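PDB 6IDN: ICChI, a glycosylated chitinase from Ipomoea carnea, which has chitinase and lysozyme activity, so probably hydrolyses the glycosidic bonds of chitin and bacterial cell walls, and folds as a family 18 TIM barrel. Local coordinates for residues Tyr25-Ile30 and Lys73-Leu78; Ala94-Tyr99 and Asp135-Gln140; Asp177-Gln182 and Ser207-Asp212. All blocks are in the same frame, centred on the assembly; numbering follows the deposited sequence.

Overall arrangement
Following the chain from its N terminus, three contacts close in series, each before the next opens, so none nests or crosses. Contact 1 closes the unit that leaves strand 27-36, runs through helix 60-69 and returns as the adjacent parallel strand 73-80. Contact 2 then joins helices 90-103 and 134-148 on the outside, with strand 121-126 between them in sequence. Contact 3 brings the loop after helix 196-206 back to strand 178-182. Contacts 1 and 3 meet inside the barrel, where Phe75 and Ile27 pack on Tyr178, while contact 1 reaches contact 2 through Leu78 against Leu137. Contacts 2 and 3 do not touch.

Contact 1 of 3, residues Tyr25-Ile30 and Lys73-Leu78; sequences YDIINI and KVFLSL
Ile28 and Phe75 sit at the middle of a parallel strand pairing whose five backbone bonds use the amides and carbonyls of both strands in turn. Ile28 N donates to Lys73 O (2.9 Å), Phe75 N to Ile28 O (2.8 Å), Ile30 N to Phe75 O and Ser77 N to Ile30 O. At the N-terminal end Asp26 O accepts Lys73 N at 3.1 Å and is also approached by a water that takes a bond from Lys73 NZ. Asn29 OD1 fares worse: it is buried without any polar partner, 3.3 Å from Phe75 CD2, its amide alongside the ring and 28° from its plane. Ile27 CG2, turned anti to its own nitrogen (CG1 at chi1 -58°), lies over the ring face, 3.7 Å from Phe75 CE2, a CH-pi contact. With an alanine at Phe75, Ile27 CG2 would probably lose the ring face it lies over and the Asn29 amide the surface it lies along. Ile30 CD1 packs on Val74 CG1 on the opposite face of the sheet. The pair closes a beta-alpha-beta unit of the TIM barrel, flanked by strands 2-7 and 121-126, with Tyr178 and Trp180 of strand 178-182 meeting Ile27, Asn29 and Phe75 across the interior.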
loop_
_atom_site.group_PDB
_atom_site.type_symbol
_atom_site.label_atom_id
_atom_site.label_comp_id
_atom_site.label_asym_id
_atom_site.label_seq_id
_atom_site.Cartn_x
_atom_site.Cartn_y
_atom_site.Cartn_z
ATOM N N TYR A 25 6.319 -10.812 -6.611
ATOM C CA TYR A 25 5.280 -9.928 -6.094
ATOM C C TYR A 25 3.953 -10.162 -6.797
ATOM O O TYR A 25 3.896 -10.343 -8.022
ATOM C CB TYR A 25 5.679 -8.461 -6.242
ATOM C CG TYR A 25 7.108 -8.190 -5.848
ATOM C CD1 TYR A 25 7.564 -8.490 -4.571
ATOM C CD2 TYR A 25 8.021 -7.657 -6.764
ATOM C CE1 TYR A 25 8.870 -8.243 -4.203
ATOM C CE2 TYR A 25 9.329 -7.404 -6.396
ATOM C CZ TYR A 25 9.753 -7.701 -5.121
ATOM O OH TYR A 25 11.052 -7.456 -4.747
ATOM N N ASP A 26 2.895 -10.173 -6.002
ATOM C CA ASP A 26 1.538 -10.261 -6.505
ATOM C C ASP A 26 0.834 -8.919 -6.552
ATOM O O ASP A 26 -0.160 -8.799 -7.272
ATOM C CB ASP A 26 0.728 -11.211 -5.622
ATOM C CG ASP A 26 1.378 -12.562 -5.503
ATOM O OD1 ASP A 26 1.158 -13.410 -6.413
ATOM O OD2 ASP A 26 2.146 -12.772 -4.537
ATOM N N ILE A 27 1.321 -7.933 -5.793
ATOM C CA ILE A 27 0.754 -6.584 -5.709
ATOM C C ILE A 27 1.900 -5.584 -5.650
ATOM O O ILE A 27 2.867 -5.788 -4.908
ATOM C CB ILE A 27 -0.143 -6.416 -4.465
ATOM C CG1 ILE A 27 -1.269 -7.449 -4.502
ATOM C CG2 ILE A 27 -0.710 -5.024 -4.417
ATOM C CD1 ILE A 27 -2.011 -7.583 -3.201
ATOM N N ILE A 28 1.802 -4.510 -6.432
ATOM C CA ILE A 28 2.771 -3.415 -6.390
ATOM C C ILE A 28 2.035 -2.170 -5.938
ATOM O O ILE A 28 1.073 -1.750 -6.588
ATOM C CB ILE A 28 3.426 -3.142 -7.756
ATOM C CG1 ILE A 28 3.852 -4.435 -8.450
ATOM C CG2 ILE A 28 4.613 -2.170 -7.602
ATOM C CD1 ILE A 28 5.010 -5.111 -7.800
ATOM N N ASN A 29 2.502 -1.560 -4.852
ATOM C CA ASN A 29 1.997 -0.254 -4.429
ATOM C C ASN A 29 2.944 0.818 -4.950
ATOM O O ASN A 29 4.094 0.897 -4.510
ATOM C CB ASN A 29 1.893 -0.158 -2.912
ATOM C CG ASN A 29 0.911 -1.131 -2.336
ATOM O OD1 ASN A 29 -0.181 -1.310 -2.871
ATOM N ND2 ASN A 29 1.286 -1.753 -1.215
ATOM N N ILE A 30 2.457 1.666 -5.853
ATOM C CA ILE A 30 3.260 2.758 -6.400
ATOM C C ILE A 30 3.067 3.970 -5.490
ATOM O O ILE A 30 1.973 4.536 -5.418
ATOM C CB ILE A 30 2.866 3.085 -7.848
ATOM C CG1 ILE A 30 3.104 1.888 -8.783
ATOM C CG2 ILE A 30 3.608 4.341 -8.343
ATOM C CD1 ILE A 30 2.749 2.172 -10.253
ATOM N N LYS A 73 -1.521 -7.119 -9.429
ATOM C CA LYS A 73 -2.316 -5.914 -9.231
ATOM C C LYS A 73 -1.395 -4.741 -8.936
ATOM O O LYS A 73 -0.348 -4.901 -8.298
ATOM C CB LYS A 73 -3.313 -6.072 -8.078
ATOM C CG LYS A 73 -4.273 -7.237 -8.260
ATOM C CD LYS A 73 -5.226 -7.337 -7.089
ATOM C CE LYS A 73 -6.273 -8.438 -7.295
ATOM N NZ LYS A 73 -5.734 -9.824 -7.308
ATOM N N VAL A 74 -1.787 -3.565 -9.409
ATOM C CA VAL A 74 -0.978 -2.360 -9.269
ATOM C C VAL A 74 -1.851 -1.281 -8.644
ATOM O O VAL A 74 -2.882 -0.911 -9.216
ATOM C CB VAL A 74 -0.405 -1.891 -10.620
ATOM C CG1 VAL A 74 0.554 -0.733 -10.418
ATOM C CG2 VAL A 74 0.298 -3.043 -11.337
ATOM N N PHE A 75 -1.458 -0.797 -7.458
ATOM C CA PHE A 75 -2.196 0.246 -6.760
ATOM C C PHE A 75 -1.404 1.550 -6.747
ATOM O O PHE A 75 -0.170 1.539 -6.756
ATOM C CB PHE A 75 -2.495 -0.158 -5.301
ATOM C CG PHE A 75 -3.273 -1.444 -5.147
ATOM C CD1 PHE A 75 -4.074 -1.946 -6.178
ATOM C CD2 PHE A 75 -3.205 -2.148 -3.961
ATOM C CE1 PHE A 75 -4.787 -3.142 -6.004
ATOM C CE2 PHE A 75 -3.908 -3.336 -3.774
ATOM C CZ PHE A 75 -4.696 -3.840 -4.810
ATOM N N LEU A 76 -2.127 2.671 -6.663
ATOM C CA LEU A 76 -1.521 3.956 -6.322
ATOM C C LEU A 76 -1.620 4.177 -4.818
ATOM O O LEU A 76 -2.710 4.062 -4.244
ATOM C CB LEU A 76 -2.224 5.107 -7.046
ATOM C CG LEU A 76 -1.745 6.497 -6.598
ATOM C CD1 LEU A 76 -0.329 6.768 -7.103
ATOM C CD2 LEU A 76 -2.674 7.593 -7.082
ATOM N N SER A 77 -0.497 4.506 -4.183
ATOM C CA SER A 77 -0.456 4.711 -2.738
ATOM C C SER A 77 -0.546 6.198 -2.412
ATOM O O SER A 77 0.294 6.988 -2.855
ATOM C CB SER A 77 0.807 4.115 -2.123
ATOM O OG SER A 77 0.744 4.149 -0.703
ATOM N N LEU A 78 -1.544 6.561 -1.601
ATOM C CA LEU A 78 -1.706 7.918 -1.093
ATOM C C LEU A 78 -0.847 8.151 0.137
ATOM O O LEU A 78 -0.867 7.356 1.081
ATOM C CB LEU A 78 -3.157 8.187 -0.695
ATOM C CG LEU A 78 -4.259 7.824 -1.678
ATOM C CD1 LEU A 78 -5.611 8.101 -1.030
ATOM C CD2 LEU A 78 -4.123 8.582 -3.006
HETATM O O HOH W 1 -2.473 -10.190 -7.223
#

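Contact 2 of 3, residues Ala94-Tyr99 and Asp135-Gln140; sequences ASVAQY and DTLAEQ
Leu137 and Ala97 meet between two outer helices of the barrel, 134-148 and 90-103. Leu137 gives up the most surface of any residue here. Its CG is swung anti to the backbone nitrogen (chi1 177°), which carries CD1 across to the neighbouring helix and onto its backbone: CD1 lies 3.6 Å from Ala97 N and 3.7 Å from Ala97 CB. The same methyl also touches the side of Val96, 4.1 Å from its CG1. The other branch, CD2, heads to the barrel wall and packs on Leu78, and Phe124 of strand 121-126 also lies against the Leu137 side chain.

Ala97 points its single methyl at the partner helix, where it fits between two side chains one turn apart, Leu137 CD1 and Gln140 CB, the latter 3.7 Å from Ala97 CB. Together with Ala94, this small residue probably helps the segment axes come within 8.5 Å of each other, crossing at -44°. Leu141 and Leu144, further along helix 134-148, lie against Ala97 as well.

Gln140 works here through its carbon chain. CB rests on Ala97, and a bend at chi2 (-73°) folds the rest of the chain along Ala94, whose CB is 4.0 Å from Gln140 CG and 3.9 Å from Gln140 CD. The amide group thus comes to the edge of the interface, where both Ala94 and Gln140 are partly exposed.

Chemically this is an apolar seam: methyls against methyls and the aliphatic part of a glutamine, with no polar bond between the segments. The fit of shapes therefore holds these two helices side by side, and the small side chains of Ala94 and Ala97 are consistent with their close spacing.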
loop_
_atom_site.group_PDB
_atom_site.type_symbol
_atom_site.label_atom_id
_atom_site.label_comp_id
_atom_site.label_asym_id
_atom_site.label_seq_id
_atom_site.Cartn_x
_atom_site.Cartn_y
_atom_site.Cartn_z
ATOM N N ALA A 94 -15.069 13.487 -1.705
ATOM C CA ALA A 94 -15.658 13.040 -2.968
ATOM C C ALA A 94 -14.881 13.590 -4.160
ATOM O O ALA A 94 -14.714 12.894 -5.172
ATOM C CB ALA A 94 -17.142 13.429 -3.057
ATOM N N SER A 95 -14.373 14.823 -4.052
ATOM C CA SER A 95 -13.629 15.425 -5.156
ATOM C C SER A 95 -12.310 14.701 -5.398
ATOM O O SER A 95 -11.890 14.526 -6.550
ATOM C CB SER A 95 -13.366 16.910 -4.870
ATOM O OG SER A 95 -14.569 17.669 -4.911
ATOM N N VAL A 96 -11.639 14.276 -4.323
ATOM C CA VAL A 96 -10.384 13.540 -4.465
ATOM C C VAL A 96 -10.643 12.152 -5.041
ATOM O O VAL A 96 -9.856 11.645 -5.851
ATOM C CB VAL A 96 -9.666 13.479 -3.103
ATOM C CG1 VAL A 96 -8.468 12.548 -3.148
ATOM C CG2 VAL A 96 -9.219 14.873 -2.702
ATOM N N ALA A 97 -11.737 11.510 -4.627
ATOM C CA ALA A 97 -12.065 10.206 -5.193
ATOM C C ALA A 97 -12.253 10.314 -6.692
ATOM O O ALA A 97 -11.769 9.472 -7.462
ATOM C CB ALA A 97 -13.345 9.652 -4.549
ATOM N N GLN A 98 -12.952 11.357 -7.132
ATOM C CA GLN A 98 -13.178 11.543 -8.565
ATOM C C GLN A 98 -11.863 11.782 -9.285
ATOM O O GLN A 98 -11.631 11.242 -10.370
ATOM C CB GLN A 98 -14.136 12.713 -8.776
ATOM C CG GLN A 98 -14.654 12.800 -10.164
ATOM C CD GLN A 98 -15.606 11.679 -10.471
ATOM O OE1 GLN A 98 -16.658 11.544 -9.849
ATOM N NE2 GLN A 98 -15.218 10.827 -11.414
ATOM N N TYR A 99 -10.986 12.604 -8.693
ATOM C CA TYR A 99 -9.673 12.831 -9.268
ATOM C C TYR A 99 -8.927 11.522 -9.439
ATOM O O TYR A 99 -8.304 11.283 -10.478
ATOM C CB TYR A 99 -8.844 13.791 -8.383
ATOM C CG TYR A 99 -7.347 13.710 -8.675
ATOM C CD1 TYR A 99 -6.775 14.457 -9.692
ATOM C CD2 TYR A 99 -6.514 12.867 -7.942
ATOM C CE1 TYR A 99 -5.415 14.370 -9.973
ATOM C CE2 TYR A 99 -5.156 12.769 -8.221
ATOM C CZ TYR A 99 -4.616 13.528 -9.239
ATOM O OH TYR A 99 -3.260 13.443 -9.515
ATOM N N ASP A 135 -12.546 7.700 5.734
ATOM C CA ASP A 135 -13.679 6.789 5.587
ATOM C C ASP A 135 -14.559 7.195 4.408
ATOM O O ASP A 135 -14.982 6.343 3.614
ATOM C CB ASP A 135 -14.504 6.703 6.888
ATOM C CG ASP A 135 -14.903 8.056 7.493
ATOM O OD1 ASP A 135 -14.405 9.128 7.096
ATOM O OD2 ASP A 135 -15.736 8.024 8.442
ATOM N N THR A 136 -14.839 8.493 4.274
ATOM C CA THR A 136 -15.647 8.985 3.161
ATOM C C THR A 136 -14.924 8.786 1.829
ATOM O O THR A 136 -15.539 8.377 0.836
ATOM C CB THR A 136 -15.997 10.465 3.401
ATOM O OG1 THR A 136 -16.635 10.602 4.690
ATOM C CG2 THR A 136 -16.929 11.010 2.328
ATOM N N LEU A 137 -13.604 9.019 1.796
ATOM C CA LEU A 137 -12.847 8.784 0.565
ATOM C C LEU A 137 -12.961 7.327 0.128
ATOM O O LEU A 137 -13.196 7.047 -1.057
ATOM C CB LEU A 137 -11.373 9.197 0.750
ATOM C CG LEU A 137 -10.415 8.947 -0.424
ATOM C CD1 LEU A 137 -10.923 9.655 -1.694
ATOM C CD2 LEU A 137 -9.004 9.384 -0.072
ATOM N N ALA A 138 -12.820 6.383 1.070
ATOM C CA ALA A 138 -12.954 4.972 0.716
ATOM C C ALA A 138 -14.354 4.674 0.198
ATOM O O ALA A 138 -14.518 3.932 -0.780
ATOM C CB ALA A 138 -12.629 4.082 1.917
ATOM N N GLU A 139 -15.375 5.237 0.856
ATOM C CA GLU A 139 -16.754 5.006 0.435
ATOM C C GLU A 139 -17.006 5.588 -0.952
ATOM O O GLU A 139 -17.690 4.977 -1.781
ATOM C CB GLU A 139 -17.703 5.616 1.482
ATOM C CG GLU A 139 -17.800 4.757 2.785
ATOM C CD GLU A 139 -18.543 5.441 3.923
ATOM O OE1 GLU A 139 -18.724 6.677 3.870
ATOM O OE2 GLU A 139 -18.976 4.745 4.870
ATOM N N GLN A 140 -16.459 6.771 -1.235
ATOM C CA GLN A 140 -16.701 7.359 -2.547
ATOM C C GLN A 140 -15.959 6.617 -3.652
ATOM O O GLN A 140 -16.483 6.512 -4.768
ATOM C CB GLN A 140 -16.318 8.839 -2.533
ATOM C CG GLN A 140 -17.161 9.679 -1.577
ATOM C CD GLN A 140 -18.590 9.941 -2.056
ATOM O OE1 GLN A 140 -19.395 10.501 -1.319
ATOM N NE2 GLN A 140 -18.908 9.544 -3.278
#

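Contact 3 of 3, residues Asp177-Gln182 and Ser207-Asp212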
loop_
_atom_site.group_PDB
_atom_site.type_symbol
_atom_site.label_atom_id
_atom_site.label_comp_id
_atom_site.label_asym_id
_atom_site.label_seq_id
_atom_site.Cartn_x
_atom_site.Cartn_y
_atom_site.Cartn_z
ATOM N N ASP A 177 -10.251 -4.106 0.955
ATOM C CA ASP A 177 -9.900 -5.422 0.434
ATOM C C ASP A 177 -8.611 -5.936 1.043
ATOM O O ASP A 177 -8.467 -7.138 1.258
ATOM C CB ASP A 177 -9.768 -5.341 -1.082
ATOM C CG ASP A 177 -11.038 -4.864 -1.719
ATOM O OD1 ASP A 177 -11.960 -5.702 -1.853
ATOM O OD2 ASP A 177 -11.165 -3.657 -2.036
ATOM N N TYR A 178 -7.679 -5.038 1.337
ATOM C CA TYR A 178 -6.369 -5.390 1.861
ATOM C C TYR A 178 -6.042 -4.453 3.001
ATOM O O TYR A 178 -6.290 -3.254 2.903
ATOM C CB TYR A 178 -5.259 -5.253 0.781
ATOM C CG TYR A 178 -5.471 -6.098 -0.457
ATOM C CD1 TYR A 178 -6.185 -5.589 -1.532
ATOM C CD2 TYR A 178 -4.976 -7.383 -0.539
ATOM C CE1 TYR A 178 -6.411 -6.333 -2.635
ATOM C CE2 TYR A 178 -5.192 -8.146 -1.678
ATOM C CZ TYR A 178 -5.924 -7.603 -2.713
ATOM O OH TYR A 178 -6.165 -8.309 -3.868
ATOM N N VAL A 179 -5.460 -4.986 4.065
ATOM C CA VAL A 179 -4.880 -4.142 5.122
ATOM C C VAL A 179 -3.528 -4.777 5.433
ATOM O O VAL A 179 -3.469 -5.943 5.828
ATOM C CB VAL A 179 -5.745 -4.050 6.393
ATOM C CG1 VAL A 179 -4.965 -3.282 7.466
ATOM C CG2 VAL A 179 -7.067 -3.335 6.072
ATOM N N TRP A 180 -2.431 -4.045 5.196
ATOM C CA TRP A 180 -1.092 -4.504 5.566
ATOM C C TRP A 180 -0.656 -3.710 6.776
ATOM O O TRP A 180 -0.419 -2.506 6.680
ATOM C CB TRP A 180 -0.091 -4.361 4.415
ATOM C CG TRP A 180 -0.410 -3.321 3.384
ATOM C CD1 TRP A 180 -0.263 -1.970 3.503
ATOM C CD2 TRP A 180 -0.862 -3.561 2.058
ATOM N NE1 TRP A 180 -0.624 -1.346 2.334
ATOM C CE2 TRP A 180 -0.970 -2.302 1.424
ATOM C CE3 TRP A 180 -1.162 -4.721 1.328
ATOM C CZ2 TRP A 180 -1.408 -2.162 0.132
ATOM C CZ3 TRP A 180 -1.600 -4.570 -0.006
ATOM C CH2 TRP A 180 -1.711 -3.293 -0.566
ATOM N N VAL A 181 -0.556 -4.380 7.913
ATOM C CA VAL A 181 -0.217 -3.736 9.178
ATOM C C VAL A 181 1.296 -3.632 9.281
ATOM O O VAL A 181 2.007 -4.637 9.151
ATOM C CB VAL A 181 -0.801 -4.516 10.362
ATOM C CG1 VAL A 181 -0.508 -3.769 11.647
ATOM C CG2 VAL A 181 -2.302 -4.727 10.176
ATOM N N GLN A 182 1.796 -2.418 9.494
ATOM C CA GLN A 182 3.237 -2.174 9.488
ATOM C C GLN A 182 3.816 -2.516 10.851
ATOM O O GLN A 182 3.712 -1.737 11.795
ATOM C CB GLN A 182 3.548 -0.726 9.108
ATOM C CG GLN A 182 3.181 -0.327 7.668
ATOM C CD GLN A 182 3.134 1.186 7.462
ATOM O OE1 GLN A 182 3.012 1.938 8.412
ATOM N NE2 GLN A 182 3.204 1.622 6.216
ATOM N N SER A 207 -6.852 -8.944 14.212
ATOM C CA SER A 207 -7.818 -9.972 13.857
ATOM C C SER A 207 -9.253 -9.467 13.919
ATOM O O SER A 207 -10.134 -10.062 13.289
ATOM C CB SER A 207 -7.654 -11.172 14.792
ATOM O OG SER A 207 -8.087 -10.851 16.106
ATOM N N THR A 208 -9.512 -8.390 14.663
ATOM C CA THR A 208 -10.880 -7.931 14.863
ATOM C C THR A 208 -11.385 -7.035 13.747
ATOM O O THR A 208 -12.586 -6.746 13.708
ATOM C CB THR A 208 -11.049 -7.200 16.214
ATOM O OG1 THR A 208 -10.409 -5.908 16.180
ATOM C CG2 THR A 208 -10.497 -8.042 17.370
ATOM N N ILE A 209 -10.528 -6.586 12.834
ATOM C CA ILE A 209 -11.025 -5.705 11.788
ATOM C C ILE A 209 -11.686 -6.531 10.690
ATOM O O ILE A 209 -11.423 -7.724 10.523
ATOM C CB ILE A 209 -9.918 -4.802 11.219
ATOM C CG1 ILE A 209 -8.904 -5.598 10.365
ATOM C CG2 ILE A 209 -9.282 -4.004 12.352
ATOM C CD1 ILE A 209 -7.927 -4.742 9.555
ATOM N N LEU A 210 -12.585 -5.883 9.949
ATOM C CA LEU A 210 -13.251 -6.510 8.813
ATOM C C LEU A 210 -12.473 -6.139 7.559
ATOM O O LEU A 210 -12.647 -5.052 7.004
ATOM C CB LEU A 210 -14.708 -6.066 8.703
ATOM C CG LEU A 210 -15.681 -6.850 9.586
ATOM C CD1 LEU A 210 -15.548 -6.462 11.060
ATOM C CD2 LEU A 210 -17.121 -6.676 9.123
ATOM N N THR A 211 -11.638 -7.062 7.091
ATOM C CA THR A 211 -10.977 -6.919 5.802
ATOM C C THR A 211 -10.900 -8.302 5.186
ATOM O O THR A 211 -10.862 -9.300 5.905
ATOM C CB THR A 211 -9.576 -6.302 5.928
ATOM O OG1 THR A 211 -9.036 -6.092 4.615
ATOM C CG2 THR A 211 -8.624 -7.219 6.705
ATOM N N ASP A 212 -10.897 -8.363 3.850
ATOM C CA ASP A 212 -10.851 -9.676 3.214
ATOM C C ASP A 212 -9.471 -10.314 3.327
ATOM O O ASP A 212 -9.368 -11.542 3.424
ATOM C CB ASP A 212 -11.267 -9.571 1.748
ATOM C CG ASP A 212 -12.767 -9.478 1.588
ATOM O OD1 ASP A 212 -13.482 -10.223 2.295
ATOM O OD2 ASP A 212 -13.229 -8.665 0.759
HETATM O O HOH W 2 -11.454 -8.488 -2.106
#
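Asp177, first in its segment, lies alongside Asp212, pointing the same way, the two carboxylate planes 36° apart and Asp177 OD1 4.1 Å from Asp212 OD2. A water lies 2.8 Å from Asp177 OD1 and makes a longer, weak contact with Asp212 OD2, while Asp177 OD2 is held by the backbone nitrogen of Leu154. Asp177 O lies 3.7 Å from Asp212 CB. Next along, Tyr178 offers its backbone nitrogen no closer than 3.7 Å to Thr211 OG1, which instead bonds to Phe176 O just before the segment. Val179 then turns its side chain to the loop. Its CG2 is 3.7 Å from Thr211 OG1 and meets Ile209 CD1 tip to tip at 3.9 Å. Ile209 gets there with CG1 in the crowded position between its nitrogen and carbonyl carbon (chi1 71°), and also packs on Phe162, a residue of a glycan pocket. The loop ends the beta-alpha-beta crossover from strand 178-182 through helix 196-206 to parallel strand 213-219, whose Asp213 and Phe215 bond to the Val179 backbone. It is thus seated by a small apolar patch at one end, whereas at the other the paired carboxylates would probably repel, an effect the water and the Leu154 amide are likely to soften.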